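Local coordinates for Lmo0181 protein (Listeria monocytogenes serovar 1/2a, PDB 5F7V), which binds cycloalternan, a cyclic tetrasaccharide of glucose, as the substrate-binding lipoprotein of an ABC transporter that probably imports this sugar, at residues G251-D256 with H279-G284; D316-L321 with D340-V345. All coordinates share one frame; numbering follows the deposited sequence.

Contact 1. Residues G251-D256 with H279-G284. With GLC (alpha-D-glucopyranose), chain B; GLC (alpha-D-glucopyranose), chain C; GLC (alpha-D-glucopyranose), chain D; GLC (alpha-D-glucopyranose), chain E.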
ATOM      1  N   GLY A 251       5.490  -3.867   2.003  1.00  3.65           N
ATOM      2  CA  GLY A 251       4.783  -4.305   0.813  1.00  3.74           C
ATOM      3  C   GLY A 251       5.606  -5.005  -0.235  1.00  3.90           C
ATOM      4  O   GLY A 251       6.824  -4.883  -0.345  1.00  3.98           O
ATOM      5  N   ILE A 252       4.866  -5.701  -1.091  1.00  3.97           N
ATOM      6  CA  ILE A 252       5.463  -6.393  -2.233  1.00  4.17           C
ATOM      7  C   ILE A 252       6.074  -5.413  -3.232  1.00  4.36           C
ATOM      8  O   ILE A 252       6.816  -5.807  -4.125  1.00  4.55           O
ATOM      9  CB  ILE A 252       4.472  -7.345  -2.953  1.00  4.25           C
ATOM     10  CG1 ILE A 252       3.319  -6.608  -3.649  1.00  4.31           C
ATOM     11  CG2 ILE A 252       3.953  -8.378  -1.955  1.00  4.11           C
ATOM     12  CD1 ILE A 252       2.348  -7.501  -4.379  1.00  4.43           C
ATOM     13  N   TRP A 253       5.721  -4.131  -3.100  1.00  4.33           N
ATOM     14  CA  TRP A 253       6.337  -3.058  -3.899  1.00  4.53           C
ATOM     15  C   TRP A 253       7.802  -2.853  -3.601  1.00  4.83           C
ATOM     16  O   TRP A 253       8.448  -2.119  -4.341  1.00  5.49           O
ATOM     17  CB  TRP A 253       5.584  -1.713  -3.752  1.00  4.50           C
ATOM     18  CG  TRP A 253       5.365  -1.292  -2.351  1.00  4.28           C
ATOM     19  CD1 TRP A 253       6.192  -0.507  -1.582  1.00  4.27           C
ATOM     20  CD2 TRP A 253       4.223  -1.583  -1.546  1.00  4.09           C
ATOM     21  NE1 TRP A 253       5.658  -0.340  -0.345  1.00  4.08           N
ATOM     22  CE2 TRP A 253       4.437  -0.966  -0.292  1.00  3.97           C
ATOM     23  CE3 TRP A 253       3.019  -2.286  -1.751  1.00  4.04           C
ATOM     24  CZ2 TRP A 253       3.505  -1.063   0.756  1.00  3.80           C
ATOM     25  CZ3 TRP A 253       2.105  -2.355  -0.710  1.00  3.88           C
ATOM     26  CH2 TRP A 253       2.341  -1.770   0.524  1.00  3.75           C
ATOM     27  N   LEU A 254       8.337  -3.501  -2.563  1.00  4.86           N
ATOM     28  CA  LEU A 254       9.778  -3.438  -2.301  1.00  5.17           C
ATOM     29  C   LEU A 254      10.527  -4.678  -2.787  1.00  5.35           C
ATOM     30  O   LEU A 254      11.736  -4.744  -2.597  1.00  5.37           O
ATOM     31  CB  LEU A 254      10.064  -3.194  -0.819  1.00  5.10           C
ATOM     32  CG  LEU A 254       9.623  -1.787  -0.388  1.00  5.30           C
ATOM     33  CD1 LEU A 254      10.005  -1.574   1.084  1.00  5.30           C
ATOM     34  CD2 LEU A 254      10.136  -0.643  -1.255  1.00  5.68           C
ATOM     35  N   PHE A 255       9.858  -5.634  -3.413  1.00  5.55           N
ATOM     36  CA  PHE A 255      10.589  -6.782  -3.921  1.00  5.90           C
ATOM     37  C   PHE A 255      11.652  -6.365  -4.941  1.00  6.73           C
ATOM     38  O   PHE A 255      12.740  -6.929  -4.908  1.00  6.79           O
ATOM     39  CB  PHE A 255       9.647  -7.761  -4.617  1.00  5.75           C
ATOM     40  CG  PHE A 255       8.813  -8.622  -3.704  1.00  5.42           C
ATOM     41  CD1 PHE A 255       8.798  -8.481  -2.311  1.00  5.14           C
ATOM     42  CD2 PHE A 255       7.947  -9.552  -4.286  1.00  5.48           C
ATOM     43  CE1 PHE A 255       7.976  -9.275  -1.536  1.00  5.05           C
ATOM     44  CE2 PHE A 255       7.144 -10.346  -3.522  1.00  5.24           C
ATOM     45  CZ  PHE A 255       7.149 -10.190  -2.145  1.00  5.00           C
ATOM     46  N   ASP A 256      11.394  -5.388  -5.811  1.00  7.70           N
ATOM     47  CA  ASP A 256      12.425  -4.956  -6.756  1.00  9.16           C
ATOM     48  C   ASP A 256      13.649  -4.387  -6.014  1.00  8.88           C
ATOM     49  O   ASP A 256      14.767  -4.784  -6.345  1.00  8.92           O
ATOM     50  CB  ASP A 256      11.874  -3.926  -7.753  1.00 10.93           C
ATOM     51  CG  ASP A 256      12.906  -3.501  -8.771  1.00 13.58           C
ATOM     52  OD1 ASP A 256      13.145  -4.293  -9.694  1.00 16.49           O
ATOM     53  OD2 ASP A 256      13.513  -2.409  -8.618  1.00 16.33           O
ATOM     54  N   HIS A 279      -3.284  -6.688   4.519  1.00  3.40           N
ATOM     55  CA  HIS A 279      -3.567  -5.496   3.702  1.00  3.44           C
ATOM     56  C   HIS A 279      -3.962  -5.882   2.289  1.00  3.58           C
ATOM     57  O   HIS A 279      -3.528  -6.867   1.726  1.00  3.65           O
ATOM     58  CB  HIS A 279      -2.329  -4.617   3.633  1.00  3.40           C
ATOM     59  CG  HIS A 279      -2.239  -3.641   4.757  1.00  3.32           C
ATOM     60  ND1 HIS A 279      -1.087  -3.441   5.480  1.00  3.26           N
ATOM     61  CD2 HIS A 279      -3.142  -2.754   5.234  1.00  3.33           C
ATOM     62  CE1 HIS A 279      -1.289  -2.475   6.356  1.00  3.24           C
ATOM     63  NE2 HIS A 279      -2.519  -2.040   6.217  1.00  3.28           N
ATOM     64  N   PHE A 280      -4.780  -5.039   1.679  1.00  3.66           N
ATOM     65  CA  PHE A 280      -5.109  -5.027   0.251  1.00  3.83           C
ATOM     66  C   PHE A 280      -5.095  -3.583  -0.202  1.00  3.87           C
ATOM     67  O   PHE A 280      -5.858  -2.757   0.277  1.00  3.85           O
ATOM     68  CB  PHE A 280      -6.477  -5.655  -0.008  1.00  3.95           C
ATOM     69  CG  PHE A 280      -6.815  -5.735  -1.470  1.00  4.16           C
ATOM     70  CD1 PHE A 280      -6.399  -6.836  -2.217  1.00  4.30           C
ATOM     71  CD2 PHE A 280      -7.469  -4.692  -2.101  1.00  4.30           C
ATOM     72  CE1 PHE A 280      -6.704  -6.908  -3.565  1.00  4.58           C
ATOM     73  CE2 PHE A 280      -7.743  -4.755  -3.453  1.00  4.57           C
ATOM     74  CZ  PHE A 280      -7.356  -5.855  -4.147  1.00  4.71           C
ATOM     75  N   PHE A 281      -4.205  -3.312  -1.134  1.00  3.95           N
ATOM     76  CA  PHE A 281      -4.042  -1.966  -1.697  1.00  4.03           C
ATOM     77  C   PHE A 281      -4.252  -2.047  -3.193  1.00  4.24           C
ATOM     78  O   PHE A 281      -4.053  -3.069  -3.810  1.00  4.32           O
ATOM     79  CB  PHE A 281      -2.652  -1.434  -1.335  1.00  3.96           C
ATOM     80  CG  PHE A 281      -2.471  -1.162   0.126  1.00  3.79           C
ATOM     81  CD1 PHE A 281      -3.302  -0.252   0.773  1.00  3.77           C
ATOM     82  CD2 PHE A 281      -1.451  -1.752   0.825  1.00  3.68           C
ATOM     83  CE1 PHE A 281      -3.140  -0.009   2.116  1.00  3.65           C
ATOM     84  CE2 PHE A 281      -1.296  -1.510   2.177  1.00  3.56           C
ATOM     85  CZ  PHE A 281      -2.130  -0.628   2.821  1.00  3.54           C
ATOM     86  N   ALA A 282      -4.616  -0.925  -3.782  1.00  4.37           N
ATOM     87  CA  ALA A 282      -4.757  -0.833  -5.227  1.00  4.61           C
ATOM     88  C   ALA A 282      -4.502   0.555  -5.708  1.00  4.73           C
ATOM     89  O   ALA A 282      -4.875   1.510  -5.032  1.00  4.68           O
ATOM     90  CB  ALA A 282      -6.138  -1.257  -5.693  1.00  4.73           C
ATOM     91  N   ASN A 283      -3.838   0.674  -6.848  1.00  4.78           N
ATOM     92  CA  ASN A 283      -3.681   1.969  -7.509  1.00  4.65           C
ATOM     93  C   ASN A 283      -4.518   2.032  -8.758  1.00  4.42           C
ATOM     94  O   ASN A 283      -4.673   1.014  -9.434  1.00  4.28           O
ATOM     95  CB  ASN A 283      -2.214   2.159  -7.858  1.00  4.57           C
ATOM     96  CG  ASN A 283      -1.358   2.199  -6.594  1.00  4.97           C
ATOM     97  OD1 ASN A 283      -1.701   2.883  -5.650  1.00  5.36           O
ATOM     98  ND2 ASN A 283      -0.228   1.487  -6.595  1.00  5.02           N
ATOM     99  N   GLY A 284      -5.011   3.219  -9.050  1.00  4.48           N
ATOM    100  CA  GLY A 284      -5.872   3.475 -10.198  1.00  4.40           C
ATOM    101  C   GLY A 284      -5.439   4.743 -10.870  1.00  4.37           C
ATOM    102  O   GLY A 284      -4.745   5.570 -10.273  1.00  4.54           O
TER
HETATM  103  C1  GLC B   4       1.938   1.270  -1.914  1.00  2.56           C
HETATM  104  C2  GLC B   4       0.775   1.013  -2.844  1.00  2.43           C
HETATM  105  C3  GLC B   4      -0.342   2.005  -2.572  1.00  2.38           C
HETATM  106  C4  GLC B   4      -0.696   2.022  -1.089  1.00  2.28           C
HETATM  107  C5  GLC B   4       0.547   2.311  -0.257  1.00  2.35           C
HETATM  108  C6  GLC B   4       0.291   2.221   1.242  1.00  2.35           C
HETATM  109  O2  GLC B   4       1.238   1.111  -4.196  1.00  2.46           O
HETATM  110  O3  GLC B   4      -1.479   1.587  -3.322  1.00  2.35           O
HETATM  111  O4  GLC B   4      -1.614   3.098  -0.874  1.00  2.40           O
HETATM  112  O5  GLC B   4       1.545   1.308  -0.548  1.00  2.36           O
HETATM  113  O6  GLC B   4       1.604   2.335   1.836  1.00  2.41           O
HETATM  114  C1  GLC C   2       6.133   1.114   3.435  1.00  3.33           C
HETATM  115  C2  GLC C   2       7.291   1.312   4.397  1.00  3.64           C
HETATM  116  C3  GLC C   2       8.013   2.616   4.167  1.00  3.99           C
HETATM  117  C4  GLC C   2       8.353   2.812   2.700  1.00  4.06           C
HETATM  118  C5  GLC C   2       7.115   2.651   1.843  1.00  3.76           C
HETATM  119  C6  GLC C   2       7.554   2.639   0.388  1.00  3.49           C
HETATM  120  O2  GLC C   2       6.861   1.201   5.759  1.00  3.81           O
HETATM  121  O3  GLC C   2       9.146   2.811   4.997  1.00  4.64           O
HETATM  122  O4  GLC C   2       8.977   4.073   2.490  1.00  5.61           O
HETATM  123  O5  GLC C   2       6.543   1.364   2.073  1.00  3.34           O
HETATM  124  O6  GLC C   2       6.465   2.491  -0.529  1.00  3.23           O
HETATM  125  C1  GLC D   1       1.564   2.806   3.187  1.00  2.49           C
HETATM  126  C2  GLC D   1       3.022   3.071   3.534  1.00  2.58           C
HETATM  127  C3  GLC D   1       3.802   1.759   3.445  1.00  2.64           C
HETATM  128  C4  GLC D   1       3.162   0.731   4.359  1.00  2.58           C
HETATM  129  C5  GLC D   1       1.647   0.622   4.125  1.00  2.54           C
HETATM  130  C6  GLC D   1       0.910  -0.202   5.184  1.00  2.64           C
HETATM  131  O2  GLC D   1       3.585   4.070   2.665  1.00  2.78           O
HETATM  132  O3  GLC D   1       5.142   2.054   3.864  1.00  2.88           O
HETATM  133  O4  GLC D   1       3.716  -0.572   4.113  1.00  2.70           O
HETATM  134  O5  GLC D   1       0.986   1.887   4.109  1.00  2.49           O
HETATM  135  O6  GLC D   1       1.122   0.398   6.458  1.00  2.67           O
HETATM  136  C1  GLC E   3       5.794   3.720  -0.813  0.70  3.17           C
HETATM  137  C2  GLC E   3       4.310   3.418  -0.897  0.70  3.08           C
HETATM  138  C3  GLC E   3       3.971   2.553  -2.099  0.70  3.06           C
HETATM  139  C4  GLC E   3       4.486   3.245  -3.345  0.70  3.27           C
HETATM  140  C5  GLC E   3       6.004   3.413  -3.199  0.70  3.47           C
HETATM  141  C6  GLC E   3       6.646   4.036  -4.433  0.70  3.78           C
HETATM  142  O2  GLC E   3       3.904   2.777   0.312  0.70  2.99           O
HETATM  143  O3  GLC E   3       2.557   2.490  -2.266  0.70  2.78           O
HETATM  144  O4  GLC E   3       4.127   2.518  -4.524  0.70  3.55           O
HETATM  145  O5  GLC E   3       6.253   4.235  -2.056  0.70  3.33           O
HETATM  146  O6  GLC E   3       6.240   5.403  -4.489  0.70  4.39           O
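The floor of the cycloalternan pocket is built here from two aromatic side chains, W253 on the short 3-10 turn 252-254 and F281 on strand 278-287. They touch through W253 CH2 and F281 CD2, 3.8 Å apart. The ring planes are inclined at 64° to each other, a slanted pairing that leaves a face of each ring turned to sugar. Over the W253 face the chain B glucose sets C1 3.5 Å above the plane, close to the middle of the ring system, and the chain E glucose adds C3 nearer the rim; the CA of G251 packs against the reverse face. CG of W253 stands between its backbone N and carbonyl carbon (chi1 52°), which folds the indole back over G251, with its other face against the sugar. From the indole edge, NE1 gives a nearly straight hydrogen bond, 3.1 Å and 167°, to the ring oxygen O5 of the chain C glucose. F281 carries C4 and C6 of the chain B glucose on one face. Further along the strand, N283 reads two adjacent hydroxyls of that sugar: OD1 accepts from O3 at 2.7 Å, while ND2 donates to O2 at 2.8 Å. H279 brings CE1 to 3.4 Å from C6 of the chain D glucose, its ring fixed by a hydrogen bond from NE2 to N180 O. Recognition therefore combines CH-pi packing of apolar sugar carbons on aromatic surfaces with directed hydrogen bonds from the indole N-H and the N283 amide, as in many carbohydrate-binding proteins.

Contact 2. Residues D316-L321 with D340-V345. With GLC (alpha-D-glucopyranose), chain B.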
ATOM      1  N   ASP A 316       7.196  -8.888 -15.195  1.00 11.03           N
ATOM      2  CA  ASP A 316       8.646  -9.047 -15.325  1.00 12.66           C
ATOM      3  C   ASP A 316       9.459  -8.222 -14.339  1.00 12.36           C
ATOM      4  O   ASP A 316      10.544  -8.643 -13.928  1.00 13.47           O
ATOM      5  CB  ASP A 316       9.104  -8.682 -16.744  1.00 14.22           C
ATOM      6  CG  ASP A 316      10.522  -9.112 -16.989  1.00 16.48           C
ATOM      7  OD1 ASP A 316      10.834 -10.307 -16.797  1.00 17.90           O
ATOM      8  OD2 ASP A 316      11.325  -8.226 -17.343  1.00 19.02           O
ATOM      9  N   ASN A 317       8.925  -7.073 -13.961  1.00 11.24           N
ATOM     10  CA  ASN A 317       9.592  -6.165 -13.038  1.00 11.33           C
ATOM     11  C   ASN A 317       9.166  -6.282 -11.575  1.00 10.39           C
ATOM     12  O   ASN A 317       9.609  -5.462 -10.762  1.00 10.56           O
ATOM     13  CB  ASN A 317       9.426  -4.735 -13.575  1.00 11.44           C
ATOM     14  CG  ASN A 317      10.277  -4.518 -14.808  1.00 12.83           C
ATOM     15  OD1 ASN A 317      11.509  -4.382 -14.715  1.00 14.85           O
ATOM     16  ND2 ASN A 317       9.671  -4.609 -15.976  1.00 12.83           N
ATOM     17  N   ASN A 318       8.335  -7.272 -11.241  1.00  9.64           N
ATOM     18  CA  ASN A 318       7.819  -7.474  -9.886  1.00  9.11           C
ATOM     19  C   ASN A 318       7.091  -6.251  -9.364  1.00  8.30           C
ATOM     20  O   ASN A 318       7.067  -6.040  -8.151  1.00  8.24           O
ATOM     21  CB  ASN A 318       8.932  -7.842  -8.911  1.00  9.76           C
ATOM     22  CG  ASN A 318       9.626  -9.131  -9.274  1.00 10.49           C
ATOM     23  OD1 ASN A 318       8.994 -10.183  -9.338  1.00 10.38           O
ATOM     24  ND2 ASN A 318      10.933  -9.062  -9.485  1.00 11.46           N
ATOM     25  N   TRP A 319       6.506  -5.448 -10.253  1.00  7.74           N
ATOM     26  CA  TRP A 319       5.963  -4.138  -9.873  1.00  7.33           C
ATOM     27  C   TRP A 319       4.530  -4.279  -9.406  1.00  6.61           C
ATOM     28  O   TRP A 319       3.585  -4.044 -10.135  1.00  6.18           O
ATOM     29  CB  TRP A 319       6.157  -3.149 -11.013  1.00  7.51           C
ATOM     30  CG  TRP A 319       5.613  -1.791 -10.707  1.00  7.47           C
ATOM     31  CD1 TRP A 319       5.365  -1.242  -9.479  1.00  7.68           C
ATOM     32  CD2 TRP A 319       5.214  -0.823 -11.677  1.00  7.36           C
ATOM     33  NE1 TRP A 319       4.858   0.014  -9.649  1.00  7.50           N
ATOM     34  CE2 TRP A 319       4.740   0.301 -10.984  1.00  7.30           C
ATOM     35  CE3 TRP A 319       5.213  -0.797 -13.077  1.00  7.60           C
ATOM     36  CZ2 TRP A 319       4.246   1.426 -11.657  1.00  7.21           C
ATOM     37  CZ3 TRP A 319       4.740   0.338 -13.721  1.00  7.64           C
ATOM     38  CH2 TRP A 319       4.265   1.429 -13.011  1.00  7.31           C
ATOM     39  N   GLU A 320       4.383  -4.715  -8.161  1.00  6.54           N
ATOM     40  CA  GLU A 320       3.066  -5.060  -7.592  1.00  6.31           C
ATOM     41  C   GLU A 320       2.463  -6.156  -8.468  1.00  6.38           C
ATOM     42  O   GLU A 320       3.210  -6.976  -8.993  1.00  7.44           O
ATOM     43  CB  GLU A 320       2.173  -3.848  -7.396  1.00  5.84           C
ATOM     44  CG  GLU A 320       2.843  -2.814  -6.484  1.00  6.06           C
ATOM     45  CD  GLU A 320       1.946  -1.696  -6.027  1.00  5.91           C
ATOM     46  OE1 GLU A 320       0.755  -1.615  -6.479  1.00  5.48           O
ATOM     47  OE2 GLU A 320       2.477  -0.887  -5.234  1.00  6.31           O
ATOM     48  N   LEU A 321       1.148  -6.223  -8.618  1.00  6.04           N
ATOM     49  CA  LEU A 321       0.456  -7.194  -9.460  1.00  6.19           C
ATOM     50  C   LEU A 321      -0.421  -6.438 -10.423  1.00  5.90           C
ATOM     51  O   LEU A 321      -1.023  -5.448 -10.060  1.00  5.54           O
ATOM     52  CB  LEU A 321      -0.366  -8.162  -8.586  1.00  6.54           C
ATOM     53  CG  LEU A 321       0.432  -9.111  -7.682  1.00  7.04           C
ATOM     54  CD1 LEU A 321      -0.521  -9.808  -6.725  1.00  7.41           C
ATOM     55  CD2 LEU A 321       1.224 -10.106  -8.488  1.00  7.52           C
ATOM     56  N   ASP A 340      11.511 -16.783  -2.742  1.00  7.37           N
ATOM     57  CA  ASP A 340      10.974 -18.065  -3.189  1.00  7.83           C
ATOM     58  C   ASP A 340       9.500 -18.234  -2.920  1.00  7.53           C
ATOM     59  O   ASP A 340       8.776 -18.802  -3.760  1.00  7.76           O
ATOM     60  CB  ASP A 340      11.719 -19.222  -2.524  1.00  8.72           C
ATOM     61  CG  ASP A 340      13.132 -19.436  -3.053  1.00  9.55           C
ATOM     62  OD1 ASP A 340      13.415 -19.195  -4.234  1.00  9.83           O
ATOM     63  OD2 ASP A 340      13.968 -19.914  -2.269  1.00 10.89           O
ATOM     64  N   ASN A 341       9.028 -17.769  -1.755  1.00  7.22           N
ATOM     65  CA  ASN A 341       7.653 -18.093  -1.341  1.00  7.19           C
ATOM     66  C   ASN A 341       6.642 -17.094  -1.875  1.00  6.78           C
ATOM     67  O   ASN A 341       5.906 -16.472  -1.122  1.00  6.35           O
ATOM     68  CB  ASN A 341       7.604 -18.178   0.170  1.00  7.29           C
ATOM     69  CG  ASN A 341       6.297 -18.737   0.671  1.00  7.51           C
ATOM     70  OD1 ASN A 341       5.618 -19.482  -0.046  1.00  8.46           O
ATOM     71  ND2 ASN A 341       5.917 -18.386   1.893  1.00  7.26           N
ATOM     72  N   ARG A 342       6.622 -16.959  -3.205  1.00  6.89           N
ATOM     73  CA  ARG A 342       5.687 -16.094  -3.900  1.00  6.83           C
ATOM     74  C   ARG A 342       4.230 -16.453  -3.566  1.00  7.13           C
ATOM     75  O   ARG A 342       3.376 -15.553  -3.525  1.00  6.84           O
ATOM     76  CB  ARG A 342       5.931 -16.178  -5.418  1.00  6.99           C
ATOM     77  CG  ARG A 342       7.295 -15.721  -5.930  1.00  6.96           C
ATOM     78  CD  ARG A 342       7.461 -14.251  -5.718  1.00  6.66           C
ATOM     79  NE  ARG A 342       8.741 -13.698  -6.178  1.00  6.72           N
ATOM     80  CZ  ARG A 342       8.902 -12.814  -7.153  1.00  6.83           C
ATOM     81  NH1 ARG A 342       7.858 -12.390  -7.842  1.00  7.00           N
ATOM     82  NH2 ARG A 342      10.109 -12.306  -7.374  1.00  7.02           N
ATOM     83  N   GLU A 343       3.962 -17.728  -3.264  1.00  7.87           N
ATOM     84  CA  GLU A 343       2.590 -18.111  -2.908  1.00  8.63           C
ATOM     85  C   GLU A 343       2.086 -17.383  -1.679  1.00  7.60           C
ATOM     86  O   GLU A 343       0.873 -17.200  -1.584  1.00  7.41           O
ATOM     87  CB  GLU A 343       2.389 -19.624  -2.793  1.00 10.58           C
ATOM     88  CG  GLU A 343       2.376 -20.376  -4.094  1.00 12.79           C
ATOM     89  CD  GLU A 343       1.153 -20.233  -5.005  1.00 14.61           C
ATOM     90  OE1 GLU A 343       0.229 -19.407  -4.767  1.00 17.30           O
ATOM     91  OE2 GLU A 343       1.151 -21.005  -6.005  1.00 18.18           O
ATOM     92  N   ALA A 344       2.954 -16.934  -0.774  1.00  6.80           N
ATOM     93  CA  ALA A 344       2.475 -16.174   0.380  1.00  6.28           C
ATOM     94  C   ALA A 344       1.714 -14.927  -0.036  1.00  5.88           C
ATOM     95  O   ALA A 344       0.796 -14.504   0.667  1.00  5.76           O
ATOM     96  CB  ALA A 344       3.619 -15.758   1.296  1.00  6.01           C
ATOM     97  N   VAL A 345       2.067 -14.309  -1.164  1.00  5.71           N
ATOM     98  CA  VAL A 345       1.385 -13.109  -1.628  1.00  5.59           C
ATOM     99  C   VAL A 345      -0.078 -13.439  -1.924  1.00  5.98           C
ATOM    100  O   VAL A 345      -0.978 -12.686  -1.555  1.00  5.99           O
ATOM    101  CB  VAL A 345       2.115 -12.559  -2.880  1.00  5.55           C
ATOM    102  CG1 VAL A 345       1.349 -11.382  -3.464  1.00  5.65           C
ATOM    103  CG2 VAL A 345       3.570 -12.171  -2.607  1.00  5.33           C
TER
HETATM  104  C1  GLC B   4       1.938   1.270  -1.914  1.00  2.56           C
HETATM  105  C2  GLC B   4       0.775   1.013  -2.844  1.00  2.43           C
HETATM  106  C3  GLC B   4      -0.342   2.005  -2.572  1.00  2.38           C
HETATM  107  C4  GLC B   4      -0.696   2.022  -1.089  1.00  2.28           C
HETATM  108  C5  GLC B   4       0.547   2.311  -0.257  1.00  2.35           C
HETATM  109  C6  GLC B   4       0.291   2.221   1.242  1.00  2.35           C
HETATM  110  O2  GLC B   4       1.238   1.111  -4.196  1.00  2.46           O
HETATM  111  O3  GLC B   4      -1.479   1.587  -3.322  1.00  2.35           O
HETATM  112  O4  GLC B   4      -1.614   3.098  -0.874  1.00  2.40           O
HETATM  113  O5  GLC B   4       1.545   1.308  -0.548  1.00  2.36           O
HETATM  114  O6  GLC B   4       1.604   2.335   1.836  1.00  2.41           O
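N318 and R342 supply the polar half of this contact. The amide oxygen OD1 of N318 takes two hydrogen bonds from the end of the R342 guanidinium, one from NH1 at 2.9 Å and one from NH2 at 3.1 Å. The oxygen lies close to the guanidinium plane, so the arginine meets it with its edge, but the amide is turned 61° away from that plane and both nitrogens come in from the same face of it. The NH1 bond is the straighter, at 149° against 138°, whereas NH2 stands well above the carbonyl plane and does not follow a lone pair. R342 bends at chi2 and is then extended at chi3, which carries its end across to the loop. The guanidinium is held on its own side too: NE bonds to P339 O and NH2 to P338 O, so backbone and side-chain oxygens together fix its rotation in a buried setting.

The apolar half is smaller. CD1 of L321 meets CG1 of V345 at 4.1 Å, the two side chains lying alongside each other and running in opposing senses.

Backbone shape and ligand bonding join in the loop itself. N318, with positive phi, is the C-prime residue of the Schellman motif closing helix 308-316. Two residues on, OE2 of E320 accepts a hydrogen bond from O2 of the chain B glucose at 2.6 Å.

The contact thus ties the loop between helix 308-316 and strand 321-322 to helix 343-347 and the residues just before it. Helix 327-335 packs beside it through Y333 against both N318 and L321, while L321 pairs by backbone with F127 of strand 119-135.

Contact 1 and contact 2 lie about 10 Å apart, centre to centre, and share the chain B glucose. Its O2 marks the junction, since it bonds to N283 in the first and to E320 in the second. E320 also packs against contact 1 directly, with OE1 3.3 Å from N283 ND2 and OE2 3.5 Å from W253 CB, while OE1 is hydrogen-bonded to S126 OG. Away from the sugar the two sites meet again where I252 CG2 lies 3.9 Å from V345 CG2. Contact 1 thus forms sugar-binding surface itself, whereas the N318–R342 pairing lies farther from the sugar, with the N318 side chain about 12 Å from a bound glucose.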